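Local coordinates for glutathione S-transferase 2 (Onchocerca volvulus, PDB 1TU7), which catalyses the conjugation of glutathione to electrophilic compounds as a homodimeric pi-class transferase and appears central to the parasite's detoxification system, at residues K127-L132 with K171-K176. Sequence-based numbering, arbitrary orientation.
Sequences KFEKLL and KFPLLK
Glu129, near the end of helix 109-132, sets its carboxylate against the first turn of helix 173-183 and accepts hydrogen bonds from two consecutive backbone N-H groups. Leu174 N donates to Glu129 OE1 over 2.8 Å, and the N-H...O angle of 158° makes this bond fairly straight. Leu175 N donates to Glu129 OE2 over 2.9 Å. Both oxygens are met on their syn sides: OE1 through its syn lone pair, OE2 by a donor 20° out of the carboxylate plane. One bidentate group thus serves amides of the opening turn, whose N-cap residue is Phe172, and two bonds to separate oxygens restrict its rotation. Lying at the N-terminal end of the helix, the negative charge is probably stabilised by its dipole. Torsions explain the reach: CG stands anti to the backbone N, and a bend at chi2 (78°) turns the carboxylate onto the two amides.

Apolar groups flank the carboxylate. Pro173 CD comes within 3.2 Å of Glu129 OE1, and Leu175 CG within 3.2 Å of Glu129 OE2. Phe172 lies beside the stem of the glutamate, its CD2 being 3.9 Å from Glu129 CB; the ring and carboxylate planes are oblique to each other. Further along, Leu175 CD2 fits between two residues of the other helix, 4.0 Å from both Phe128 CB and Leu132 CD2.

The contact therefore joins the C-terminal end of helix 109-132 to the N-terminal start of helix 173-183 within the all-helical C-terminal domain, away from the glutathione site. Phe172 and Leu175 also pack on Leu125, one turn before Glu129 in helix 109-132, Leu174 reaches Ala133 and Arg139 in the following loop, and the Phe128 ring turns to Val94 and Leu97 of helix 81-107.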
ATOM      1  N   LYS A 127      -9.945 -13.560  -8.660  1.00 13.98           N
ATOM      2  CA  LYS A 127      -9.111 -13.722  -7.483  1.00 14.50           C
ATOM      3  C   LYS A 127      -9.893 -13.301  -6.243  1.00 14.52           C
ATOM      4  O   LYS A 127      -9.807 -13.926  -5.195  1.00 14.67           O
ATOM      5  CB  LYS A 127      -7.833 -12.877  -7.612  1.00 14.37           C
ATOM      6  CG  LYS A 127      -6.885 -13.415  -8.644  1.00 16.73           C
ATOM      7  CD  LYS A 127      -5.812 -12.391  -9.058  1.00 21.71           C
ATOM      8  CE  LYS A 127      -4.873 -12.991 -10.099  1.00 25.34           C
ATOM      9  NZ  LYS A 127      -3.764 -12.051 -10.450  1.00 26.90           N
ATOM     10  N   PHE A 128     -10.636 -12.208  -6.354  1.00 13.67           N
ATOM     11  CA  PHE A 128     -11.478 -11.738  -5.243  1.00 14.24           C
ATOM     12  C   PHE A 128     -12.675 -12.641  -4.930  1.00 14.24           C
ATOM     13  O   PHE A 128     -13.020 -12.815  -3.771  1.00 14.24           O
ATOM     14  CB  PHE A 128     -11.968 -10.320  -5.470  1.00 13.92           C
ATOM     15  CG  PHE A 128     -10.885  -9.325  -5.510  1.00 15.55           C
ATOM     16  CD1 PHE A 128     -10.510  -8.730  -6.671  1.00 20.36           C
ATOM     17  CD2 PHE A 128     -10.192  -9.025  -4.337  1.00 19.71           C
ATOM     18  CE1 PHE A 128      -9.486  -7.807  -6.679  1.00 22.39           C
ATOM     19  CE2 PHE A 128      -9.188  -8.114  -4.344  1.00 21.31           C
ATOM     20  CZ  PHE A 128      -8.826  -7.526  -5.523  1.00 20.63           C
ATOM     21  N   GLU A 129     -13.322 -13.156  -5.974  1.00 14.76           N
ATOM     22  CA  GLU A 129     -14.448 -14.042  -5.800  1.00 14.88           C
ATOM     23  C   GLU A 129     -13.983 -15.272  -5.004  1.00 14.67           C
ATOM     24  O   GLU A 129     -14.696 -15.736  -4.105  1.00 15.97           O
ATOM     25  CB  GLU A 129     -14.990 -14.430  -7.176  1.00 14.48           C
ATOM     26  CG  GLU A 129     -16.154 -15.409  -7.175  1.00 14.89           C
ATOM     27  CD  GLU A 129     -17.488 -14.790  -6.851  1.00 16.69           C
ATOM     28  OE1 GLU A 129     -18.473 -15.548  -6.711  1.00 15.83           O
ATOM     29  OE2 GLU A 129     -17.605 -13.562  -6.757  1.00 15.98           O
ATOM     30  N   LYS A 130     -12.811 -15.785  -5.336  1.00 14.00           N
ATOM     31  CA  LYS A 130     -12.220 -16.930  -4.664  1.00 14.31           C
ATOM     32  C   LYS A 130     -11.840 -16.604  -3.208  1.00 14.53           C
ATOM     33  O   LYS A 130     -12.105 -17.380  -2.299  1.00 16.28           O
ATOM     34  CB  LYS A 130     -11.029 -17.491  -5.447  1.00 14.52           C
ATOM     35  CG  LYS A 130     -10.349 -18.717  -4.841  1.00 15.56           C
ATOM     36  CD  LYS A 130      -9.377 -19.330  -5.831  1.00 18.08           C
ATOM     37  CE  LYS A 130      -8.811 -20.653  -5.305  1.00 20.49           C
ATOM     38  NZ  LYS A 130      -7.848 -21.301  -6.240  1.00 25.17           N
ATOM     39  N   LEU A 131     -11.206 -15.459  -3.005  1.00 14.46           N
ATOM     40  CA  LEU A 131     -10.693 -15.127  -1.674  1.00 15.11           C
ATOM     41  C   LEU A 131     -11.833 -14.788  -0.744  1.00 14.65           C
ATOM     42  O   LEU A 131     -11.825 -15.189   0.415  1.00 14.42           O
ATOM     43  CB  LEU A 131      -9.734 -13.959  -1.778  1.00 14.54           C
ATOM     44  CG  LEU A 131      -8.442 -13.876  -0.990  1.00 20.90           C
ATOM     45  CD1 LEU A 131      -8.055 -12.403  -0.685  1.00 17.26           C
ATOM     46  CD2 LEU A 131      -8.228 -14.866   0.121  1.00 16.48           C
ATOM     47  N   LEU A 132     -12.843 -14.081  -1.247  1.00 14.08           N
ATOM     48  CA  LEU A 132     -13.961 -13.685  -0.406  1.00 14.38           C
ATOM     49  C   LEU A 132     -14.635 -14.902   0.255  1.00 14.50           C
ATOM     50  O   LEU A 132     -15.090 -14.805   1.397  1.00 14.17           O
ATOM     51  CB  LEU A 132     -14.948 -12.861  -1.216  1.00 14.57           C
ATOM     52  CG  LEU A 132     -16.183 -12.356  -0.494  1.00 15.18           C
ATOM     53  CD1 LEU A 132     -15.801 -11.392   0.624  1.00 17.91           C
ATOM     54  CD2 LEU A 132     -17.080 -11.669  -1.481  1.00 15.56           C
ATOM     55  N   LYS A 171     -20.557 -12.910 -13.778  1.00 20.18           N
ATOM     56  CA  LYS A 171     -20.012 -14.238 -13.534  1.00 20.56           C
ATOM     57  C   LYS A 171     -19.419 -14.430 -12.137  1.00 18.66           C
ATOM     58  O   LYS A 171     -18.836 -15.473 -11.838  1.00 18.38           O
ATOM     59  CB  LYS A 171     -18.959 -14.552 -14.593  1.00 21.11           C
ATOM     60  CG  LYS A 171     -19.506 -14.517 -16.022  1.00 25.49           C
ATOM     61  CD  LYS A 171     -18.522 -15.098 -17.031  1.00 30.11           C
ATOM     62  CE  LYS A 171     -19.071 -15.057 -18.457  1.00 32.93           C
ATOM     63  NZ  LYS A 171     -20.551 -14.844 -18.490  1.00 35.94           N
ATOM     64  N   PHE A 172     -19.596 -13.433 -11.264  1.00 17.04           N
ATOM     65  CA  PHE A 172     -19.002 -13.455  -9.927  1.00 16.41           C
ATOM     66  C   PHE A 172     -20.075 -13.204  -8.885  1.00 16.11           C
ATOM     67  O   PHE A 172     -20.274 -12.105  -8.427  1.00 15.43           O
ATOM     68  CB  PHE A 172     -17.889 -12.412  -9.854  1.00 14.95           C
ATOM     69  CG  PHE A 172     -16.838 -12.614 -10.888  1.00 14.87           C
ATOM     70  CD1 PHE A 172     -16.712 -11.735 -11.949  1.00 16.05           C
ATOM     71  CD2 PHE A 172     -15.994 -13.715 -10.841  1.00 15.46           C
ATOM     72  CE1 PHE A 172     -15.748 -11.941 -12.919  1.00 18.37           C
ATOM     73  CE2 PHE A 172     -15.041 -13.935 -11.817  1.00 16.97           C
ATOM     74  CZ  PHE A 172     -14.909 -13.042 -12.850  1.00 17.99           C
ATOM     75  N   PRO A 173     -20.838 -14.224  -8.552  1.00 16.07           N
ATOM     76  CA  PRO A 173     -22.018 -14.029  -7.710  1.00 16.25           C
ATOM     77  C   PRO A 173     -21.735 -13.575  -6.280  1.00 15.15           C
ATOM     78  O   PRO A 173     -22.519 -12.807  -5.714  1.00 16.23           O
ATOM     79  CB  PRO A 173     -22.699 -15.406  -7.762  1.00 16.22           C
ATOM     80  CG  PRO A 173     -21.606 -16.343  -8.125  1.00 17.20           C
ATOM     81  CD  PRO A 173     -20.671 -15.618  -8.989  1.00 16.96           C
ATOM     82  N   LEU A 174     -20.653 -14.046  -5.680  1.00 14.65           N
ATOM     83  CA  LEU A 174     -20.321 -13.576  -4.328  1.00 14.44           C
ATOM     84  C   LEU A 174     -19.987 -12.077  -4.357  1.00 13.89           C
ATOM     85  O   LEU A 174     -20.441 -11.324  -3.513  1.00 14.54           O
ATOM     86  CB  LEU A 174     -19.169 -14.346  -3.712  1.00 15.12           C
ATOM     87  CG  LEU A 174     -19.372 -15.861  -3.535  1.00 15.95           C
ATOM     88  CD1 LEU A 174     -18.118 -16.518  -2.991  1.00 15.76           C
ATOM     89  CD2 LEU A 174     -20.530 -16.137  -2.631  1.00 16.37           C
ATOM     90  N   LEU A 175     -19.242 -11.640  -5.353  1.00 13.44           N
ATOM     91  CA  LEU A 175     -18.925 -10.222  -5.475  1.00 13.85           C
ATOM     92  C   LEU A 175     -20.135  -9.382  -5.776  1.00 13.35           C
ATOM     93  O   LEU A 175     -20.296  -8.295  -5.226  1.00 13.72           O
ATOM     94  CB  LEU A 175     -17.865  -9.997  -6.525  1.00 13.40           C
ATOM     95  CG  LEU A 175     -16.491 -10.583  -6.241  1.00 14.07           C
ATOM     96  CD1 LEU A 175     -15.546 -10.360  -7.422  1.00 14.67           C
ATOM     97  CD2 LEU A 175     -15.908 -10.016  -4.977  1.00 14.89           C
ATOM     98  N   LYS A 176     -20.988  -9.863  -6.679  1.00 13.75           N
ATOM     99  CA  LYS A 176     -22.185  -9.125  -7.067  1.00 14.93           C
ATOM    100  C   LYS A 176     -23.090  -8.946  -5.833  1.00 13.95           C
ATOM    101  O   LYS A 176     -23.570  -7.835  -5.594  1.00 15.29           O
ATOM    102  CB  LYS A 176     -22.924  -9.854  -8.195  1.00 15.70           C
ATOM    103  CG  LYS A 176     -24.137  -9.067  -8.726  1.00 18.09           C
ATOM    104  CD  LYS A 176     -24.904  -9.857  -9.776  1.00 20.85           C
ATOM    105  CE  LYS A 176     -26.153  -9.145 -10.222  1.00 23.83           C
ATOM    106  NZ  LYS A 176     -25.846  -7.945 -11.001  1.00 26.53           N
TER